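Local coordinates for ferrichrome ABC transporter substrate-binding protein (Staphylococcus pseudintermedius, PDB 5FLY), which probably binds iron-loaded ferrichrome and related siderophores and delivers them to an ABC transporter for uptake into the cell, at residues 107-112 and 173-178; 167-172 and 201-206. All coordinates share one frame; numbering follows the deposited sequence.

Contact 1 of 2, residues 107-112 and 173-178. With 7PG (2,5,8,11,14,17,20,23-octaoxapentacosan-25-ol), chain P.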
loop_
_atom_site.group_PDB
_atom_site.type_symbol
_atom_site.label_atom_id
_atom_site.label_comp_id
_atom_site.label_asym_id
_atom_site.label_seq_id
_atom_site.Cartn_x
_atom_site.Cartn_y
_atom_site.Cartn_z
ATOM N N ASP A 107 3.803 -4.477 -12.709
ATOM C CA ASP A 107 4.690 -5.243 -11.825
ATOM C C ASP A 107 4.858 -4.353 -10.599
ATOM O O ASP A 107 5.700 -3.448 -10.575
ATOM C CB ASP A 107 6.027 -5.563 -12.520
ATOM C CG ASP A 107 6.916 -6.566 -11.753
ATOM O OD1 ASP A 107 6.763 -6.860 -10.549
ATOM O OD2 ASP A 107 7.848 -7.047 -12.401
ATOM N N TYR A 108 3.981 -4.567 -9.620
ATOM C CA TYR A 108 3.866 -3.697 -8.450
ATOM C C TYR A 108 5.220 -3.290 -7.855
ATOM O O TYR A 108 5.483 -2.104 -7.617
ATOM C CB TYR A 108 3.033 -4.382 -7.367
ATOM C CG TYR A 108 3.147 -3.660 -6.053
ATOM C CD1 TYR A 108 2.477 -2.469 -5.859
ATOM C CD2 TYR A 108 3.969 -4.137 -5.033
ATOM C CE1 TYR A 108 2.592 -1.771 -4.685
ATOM C CE2 TYR A 108 4.102 -3.440 -3.846
ATOM C CZ TYR A 108 3.405 -2.256 -3.680
ATOM O OH TYR A 108 3.506 -1.542 -2.512
ATOM N N ALA A 109 6.087 -4.273 -7.638
ATOM C CA ALA A 109 7.323 -4.043 -6.900
ATOM C C ALA A 109 8.336 -3.139 -7.612
ATOM O O ALA A 109 9.317 -2.717 -6.996
ATOM C CB ALA A 109 7.978 -5.377 -6.562
ATOM N N LYS A 110 8.100 -2.815 -8.881
ATOM C CA LYS A 110 9.024 -1.956 -9.628
ATOM C C LYS A 110 8.894 -0.465 -9.304
ATOM O O LYS A 110 9.732 0.330 -9.735
ATOM C CB LYS A 110 8.826 -2.162 -11.130
ATOM C CG LYS A 110 9.208 -3.536 -11.614
ATOM C CD LYS A 110 10.682 -3.785 -11.415
ATOM C CE LYS A 110 11.092 -5.156 -11.905
ATOM N NZ LYS A 110 12.560 -5.322 -11.716
ATOM N N TYR A 111 7.864 -0.095 -8.547
ATOM C CA TYR A 111 7.621 1.304 -8.168
ATOM C C TYR A 111 7.539 1.458 -6.652
ATOM O O TYR A 111 6.743 0.772 -6.005
ATOM C CB TYR A 111 6.305 1.826 -8.768
ATOM C CG TYR A 111 6.275 1.898 -10.280
ATOM C CD1 TYR A 111 5.937 0.794 -11.051
ATOM C CD2 TYR A 111 6.582 3.086 -10.934
ATOM C CE1 TYR A 111 5.915 0.876 -12.436
ATOM C CE2 TYR A 111 6.552 3.174 -12.314
ATOM C CZ TYR A 111 6.220 2.066 -13.058
ATOM O OH TYR A 111 6.180 2.172 -14.440
ATOM N N ASN A 112 8.331 2.364 -6.080
ATOM C CA ASN A 112 8.078 2.734 -4.690
ATOM C C ASN A 112 6.830 3.606 -4.688
ATOM O O ASN A 112 6.324 3.982 -5.745
ATOM C CB ASN A 112 9.287 3.418 -4.022
ATOM C CG ASN A 112 9.563 4.832 -4.534
ATOM O OD1 ASN A 112 8.665 5.649 -4.720
ATOM N ND2 ASN A 112 10.840 5.130 -4.735
ATOM N N LYS A 173 9.949 -2.419 3.169
ATOM C CA LYS A 173 9.699 -0.983 3.269
ATOM C C LYS A 173 8.589 -0.451 2.355
ATOM O O LYS A 173 8.190 0.702 2.497
ATOM C CB LYS A 173 10.994 -0.210 3.002
ATOM C CG LYS A 173 12.087 -0.518 4.023
ATOM C CD LYS A 173 13.280 0.438 3.897
ATOM C CE LYS A 173 14.321 0.189 4.993
ATOM N NZ LYS A 173 14.958 -1.160 4.843
ATOM N N ASN A 174 8.068 -1.264 1.443
ATOM C CA ASN A 174 7.070 -0.764 0.492
ATOM C C ASN A 174 6.045 -1.840 0.134
ATOM O O ASN A 174 5.892 -2.189 -1.043
ATOM C CB ASN A 174 7.791 -0.240 -0.775
ATOM C CG ASN A 174 6.988 0.814 -1.541
ATOM O OD1 ASN A 174 7.256 2.012 -1.432
ATOM N ND2 ASN A 174 6.044 0.371 -2.356
ATOM N N TRP A 175 5.331 -2.353 1.138
ATOM C CA TRP A 175 4.272 -3.331 0.889
ATOM C C TRP A 175 2.986 -2.991 1.648
ATOM O O TRP A 175 2.243 -3.874 2.078
ATOM C CB TRP A 175 4.760 -4.736 1.244
ATOM C CG TRP A 175 4.198 -5.759 0.306
ATOM C CD1 TRP A 175 3.034 -6.451 0.449
ATOM C CD2 TRP A 175 4.754 -6.160 -0.952
ATOM N NE1 TRP A 175 2.839 -7.278 -0.640
ATOM C CE2 TRP A 175 3.882 -7.119 -1.509
ATOM C CE3 TRP A 175 5.916 -5.825 -1.645
ATOM C CZ2 TRP A 175 4.133 -7.734 -2.733
ATOM C CZ3 TRP A 175 6.166 -6.442 -2.854
ATOM C CH2 TRP A 175 5.270 -7.376 -3.388
ATOM N N GLY A 176 2.706 -1.700 1.790
ATOM C CA GLY A 176 1.531 -1.273 2.517
ATOM C C GLY A 176 1.657 -1.573 3.994
ATOM O O GLY A 176 2.758 -1.713 4.511
ATOM N N ARG A 177 0.510 -1.635 4.663
ATOM C CA ARG A 177 0.421 -1.860 6.097
ATOM C C ARG A 177 1.237 -0.838 6.886
ATOM O O ARG A 177 1.756 -1.144 7.955
ATOM C CB ARG A 177 0.868 -3.283 6.441
ATOM C CG ARG A 177 -0.049 -4.355 5.905
ATOM C CD ARG A 177 0.263 -4.720 4.466
ATOM N NE ARG A 177 -0.555 -5.850 4.027
ATOM C CZ ARG A 177 -0.747 -6.191 2.759
ATOM N NH1 ARG A 177 -0.190 -5.498 1.776
ATOM N NH2 ARG A 177 -1.511 -7.233 2.474
ATOM N N GLY A 178 1.323 0.381 6.364
ATOM C CA GLY A 178 2.060 1.432 7.045
ATOM C C GLY A 178 3.560 1.451 6.792
ATOM O O GLY A 178 4.253 2.348 7.266
HETATM C C2 7PG P . -5.104 -7.032 0.276
HETATM O O1 7PG P . -5.638 -7.682 1.396
HETATM C C3 7PG P . -4.669 -8.284 2.205
HETATM C C4 7PG P . -4.614 -9.783 1.927
HETATM O O2 7PG P . -3.935 -10.459 2.952
HETATM C C5 7PG P . -2.663 -9.958 3.240
HETATM C C6 7PG P . -1.689 -11.076 3.600
HETATM O O3 7PG P . -0.408 -10.746 3.132
HETATM C C7 7PG P . -0.125 -11.092 1.804
HETATM C C8 7PG P . 1.160 -10.384 1.366
HETATM O O4 7PG P . 1.446 -10.567 0.002
HETATM C C9 7PG P . 0.450 -10.120 -0.866
HETATM C C10 7PG P . 0.979 -9.690 -2.237
HETATM O O5 7PG P . 0.130 -8.663 -2.686
HETATM C C11 7PG P . 0.558 -7.887 -3.772
HETATM C C12 7PG P . -0.177 -6.543 -3.746
HETATM O O6 7PG P . 0.736 -5.484 -3.606
HETATM C C13 7PG P . 0.913 -4.948 -2.323
HETATM C C14 7PG P . -0.337 -4.187 -1.893
HETATM O O7 7PG P . 0.057 -2.993 -1.281
HETATM C C15 7PG P . -0.858 -1.935 -1.397
HETATM O O HOH W 1 4.518 1.343 -4.449
#

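Contact 2 of 2, residues 167-172 and 201-206. With 7PG (2,5,8,11,14,17,20,23-octaoxapentacosan-25-ol), chain P.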
loop_
_atom_site.group_PDB
_atom_site.type_symbol
_atom_site.label_atom_id
_atom_site.label_comp_id
_atom_site.label_asym_id
_atom_site.label_seq_id
_atom_site.Cartn_x
_atom_site.Cartn_y
_atom_site.Cartn_z
ATOM N N LYS A 167 -2.474 -16.780 9.940
ATOM C CA LYS A 167 -1.056 -16.730 9.650
ATOM C C LYS A 167 -0.489 -15.370 10.031
ATOM O O LYS A 167 -1.238 -14.435 10.321
ATOM C CB LYS A 167 -0.815 -17.015 8.175
ATOM C CG LYS A 167 -1.060 -18.463 7.808
ATOM C CD LYS A 167 -0.645 -18.740 6.387
ATOM C CE LYS A 167 -0.578 -20.237 6.106
ATOM N NZ LYS A 167 0.387 -20.952 7.007
ATOM N N ILE A 168 0.835 -15.285 10.061
ATOM C CA ILE A 168 1.542 -14.062 10.426
ATOM C C ILE A 168 2.389 -13.605 9.248
ATOM O O ILE A 168 3.144 -14.391 8.679
ATOM C CB ILE A 168 2.445 -14.268 11.651
ATOM C CG1 ILE A 168 1.644 -14.933 12.778
ATOM C CG2 ILE A 168 3.033 -12.938 12.118
ATOM C CD1 ILE A 168 2.458 -15.380 13.970
ATOM N N TYR A 169 2.277 -12.324 8.895
ATOM C CA TYR A 169 3.108 -11.746 7.842
ATOM C C TYR A 169 3.954 -10.596 8.389
ATOM O O TYR A 169 3.556 -9.955 9.343
ATOM C CB TYR A 169 2.221 -11.275 6.687
ATOM C CG TYR A 169 1.438 -12.436 6.111
ATOM C CD1 TYR A 169 1.997 -13.248 5.133
ATOM C CD2 TYR A 169 0.173 -12.748 6.586
ATOM C CE1 TYR A 169 1.309 -14.318 4.618
ATOM C CE2 TYR A 169 -0.523 -13.832 6.087
ATOM C CZ TYR A 169 0.052 -14.610 5.098
ATOM O OH TYR A 169 -0.635 -15.691 4.580
ATOM N N ALA A 170 5.131 -10.369 7.815
ATOM C CA ALA A 170 5.908 -9.166 8.121
ATOM C C ALA A 170 6.329 -8.503 6.822
ATOM O O ALA A 170 6.459 -9.172 5.796
ATOM C CB ALA A 170 7.124 -9.498 8.988
ATOM N N TYR A 171 6.541 -7.192 6.860
ATOM C CA TYR A 171 6.709 -6.417 5.618
ATOM C C TYR A 171 8.037 -5.706 5.461
ATOM O O TYR A 171 8.684 -5.330 6.444
ATOM C CB TYR A 171 5.554 -5.418 5.511
ATOM C CG TYR A 171 4.264 -6.177 5.462
ATOM C CD1 TYR A 171 3.924 -6.898 4.328
ATOM C CD2 TYR A 171 3.432 -6.261 6.573
ATOM C CE1 TYR A 171 2.771 -7.650 4.281
ATOM C CE2 TYR A 171 2.276 -7.013 6.533
ATOM C CZ TYR A 171 1.952 -7.703 5.377
ATOM O OH TYR A 171 0.814 -8.466 5.297
ATOM N N GLY A 172 8.461 -5.609 4.202
ATOM C CA GLY A 172 9.552 -4.746 3.798
ATOM C C GLY A 172 9.138 -3.283 3.783
ATOM O O GLY A 172 8.083 -2.930 4.303
ATOM N N GLU A 201 11.450 -10.505 -1.751
ATOM C CA GLU A 201 10.080 -10.520 -2.242
ATOM C C GLU A 201 9.266 -9.317 -1.767
ATOM O O GLU A 201 8.196 -9.065 -2.309
ATOM C CB GLU A 201 9.367 -11.808 -1.822
ATOM C CG GLU A 201 10.083 -13.095 -2.236
ATOM C CD GLU A 201 10.547 -13.076 -3.677
ATOM O OE1 GLU A 201 9.814 -12.527 -4.534
ATOM O OE2 GLU A 201 11.654 -13.606 -3.947
ATOM N N GLY A 202 9.772 -8.593 -0.767
ATOM C CA GLY A 202 9.111 -7.395 -0.260
ATOM C C GLY A 202 8.271 -7.612 0.984
ATOM O O GLY A 202 7.794 -6.666 1.597
ATOM N N TRP A 203 8.132 -8.875 1.365
ATOM C CA TRP A 203 7.310 -9.289 2.486
ATOM C C TRP A 203 7.650 -10.729 2.783
ATOM O O TRP A 203 8.291 -11.396 1.963
ATOM C CB TRP A 203 5.828 -9.177 2.152
ATOM C CG TRP A 203 5.460 -10.093 1.012
ATOM C CD1 TRP A 203 5.567 -9.826 -0.321
ATOM C CD2 TRP A 203 4.961 -11.428 1.117
ATOM N NE1 TRP A 203 5.159 -10.917 -1.059
ATOM C CE2 TRP A 203 4.772 -11.909 -0.197
ATOM C CE3 TRP A 203 4.637 -12.261 2.191
ATOM C CZ2 TRP A 203 4.286 -13.191 -0.461
ATOM C CZ3 TRP A 203 4.140 -13.529 1.926
ATOM C CH2 TRP A 203 3.979 -13.983 0.608
ATOM N N THR A 204 7.184 -11.239 3.917
ATOM C CA THR A 204 7.337 -12.660 4.193
ATOM C C THR A 204 6.282 -13.172 5.152
ATOM O O THR A 204 5.775 -12.430 5.982
ATOM C CB THR A 204 8.727 -12.971 4.779
ATOM O OG1 THR A 204 8.889 -14.391 4.863
ATOM C CG2 THR A 204 8.905 -12.316 6.154
ATOM N N GLU A 205 5.945 -14.451 5.021
ATOM C CA GLU A 205 5.223 -15.147 6.079
ATOM C C GLU A 205 6.227 -15.428 7.194
ATOM O O GLU A 205 7.394 -15.725 6.928
ATOM C CB GLU A 205 4.570 -16.449 5.590
ATOM C CG GLU A 205 3.846 -17.135 6.732
ATOM C CD GLU A 205 3.006 -18.349 6.353
ATOM O OE1 GLU A 205 2.860 -18.654 5.142
ATOM O OE2 GLU A 205 2.480 -18.983 7.301
ATOM N N VAL A 206 5.764 -15.311 8.431
ATOM C CA VAL A 206 6.585 -15.532 9.624
ATOM C C VAL A 206 6.031 -16.745 10.353
ATOM O O VAL A 206 4.903 -16.707 10.820
ATOM C CB VAL A 206 6.579 -14.292 10.558
ATOM C CG1 VAL A 206 7.372 -14.547 11.824
ATOM C CG2 VAL A 206 7.136 -13.073 9.841
HETATM C C2 7PG P . -5.104 -7.032 0.276
HETATM O O1 7PG P . -5.638 -7.682 1.396
HETATM C C3 7PG P . -4.669 -8.284 2.205
HETATM C C4 7PG P . -4.614 -9.783 1.927
HETATM O O2 7PG P . -3.935 -10.459 2.952
HETATM C C5 7PG P . -2.663 -9.958 3.240
HETATM C C6 7PG P . -1.689 -11.076 3.600
HETATM O O3 7PG P . -0.408 -10.746 3.132
HETATM C C7 7PG P . -0.125 -11.092 1.804
HETATM C C8 7PG P . 1.160 -10.384 1.366
HETATM O O4 7PG P . 1.446 -10.567 0.002
HETATM C C9 7PG P . 0.450 -10.120 -0.866
HETATM C C10 7PG P . 0.979 -9.690 -2.237
HETATM O O5 7PG P . 0.130 -8.663 -2.686
HETATM C C11 7PG P . 0.558 -7.887 -3.772
HETATM C C12 7PG P . -0.177 -6.543 -3.746
HETATM O O6 7PG P . 0.736 -5.484 -3.606
HETATM C C13 7PG P . 0.913 -4.948 -2.323
HETATM C C14 7PG P . -0.337 -4.187 -1.893
HETATM O O7 7PG P . 0.057 -2.993 -1.281
HETATM C C15 7PG P . -0.858 -1.935 -1.397
HETATM O O HOH W 2 2.485 -17.704 9.874
#

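Contact 1 of 2, residues 107-112 and 173-178
The phenol ring of Tyr-108 stands on the indole of Trp-175 as a T-shaped pair: its CE2 edge is directed at the face of the six-membered ring, the centroids lie 5.0 Å apart and the planes meet at 80°. The closest atoms are Tyr-108 CE2 and Trp-175 CE3, 3.7 Å from each other, toward the rim of the indole. With CG anti to the backbone N (chi1 167°), Tyr-108 reaches across to the other loop, where its hydroxyl donates to Asn-174 O at 2.9 Å. That donor sits above the carbonyl plane, 53° out of it, and therefore not on a lone pair. Ala-109 CB adds a lighter contact with Trp-175 CZ3 at 4.3 Å. The amide of Asn-174 extends the junction: ND2 donates to a water that in turn donates to Tyr-111 O, while OD1 packs against Asn-112 CA at 3.4 Å and accepts bonds from Gln-184 NE2 and Tyr-113 N.

In this class III solute-binding protein the two segments come from different lobes, 107-112 following the last strand of the parallel sheet and 173-178 following a strand of the mixed sheet, so the aromatic pair bridges the ligand cleft. The bound polyether runs past both rings: its O6 lies 3.7 Å above the centre of the Tyr-108 ring, and its C13 is over the indole face that Tyr-108 also meets. Further along, Arg-177 bends at chi2 and turns NH1 back onto Trp-175 O at 2.9 Å, while NE forms a salt bridge with Glu-162; together these fix the rotation of the guanidinium, whose edge faces C5 of the polyether.

Contact 2 of 2, residues 167-172 and 201-206
Tyr-169 and Trp-203 lie side by side and point the same way from neighbouring antiparallel strands, Trp-203 CZ3 meeting the edge of the phenol with 3.9 Å to Tyr-169 CD1. A step along, Trp-203 CB fits against Tyr-171 CD1 at 3.7 Å. The indole of Trp-203, with CG set between the backbone N and the carbonyl carbon (chi1 62°), presents one face to the bound polyether, whose O4 lies 3.6 Å above the ring centre. O3 lies over the centre of the Tyr-169 ring, so the two rings offer faces to successive ether oxygens.

On the other face, Val-206 is the bump: its CG2 fits over the small methyl of Ala-170, 3.7 Å from CB, while the CG2 branch of Ile-168, two residues before Ala-170, closes on Val-206 CB. Ala-170 N donates to Thr-204 O at 2.8 Å and Thr-204 N returns a bond to Ala-170 O; the non-hydrogen-bonded pairs Tyr-169/Glu-205 and Tyr-171/Trp-203 flank them. At the far end, the extended Glu-205 crosses the Lys-167 chain at a slant, and OE2 takes NZ on its syn lone pair at 2.9 Å. A water joins OE2 to Ile-168 N and Val-206 O.

Strand 203-205 is one edge strand of the mixed sheet; strand 167-171 is flanked on its other side by 158-164, whose Phe-161 touches Ile-168 and Ala-170, while helix 192-198 packs Leu-194 on Ala-170 and Thr-198 on Thr-204.

Overall arrangement
Contacts 1 and 2 have centres about 12 Å apart and share one continuous piece of chain, 167-178, which leaves one strand of contact 2 to become one of the two loops of contact 1. Both are partly buried, but contact 1 lies nearer the middle of the molecule, about 6 Å from the chain centre against about 14 Å. Loop meets loop across the cleft in contact 1, through a hydroxyl-to-carbonyl bond and an aromatic pair; contact 2 is a sheet edge, zipped by four backbone bonds and a salt bridge. They join where the Trp-175 and Trp-203 rings meet, with planes at about 45°, and both line the polyether pocket.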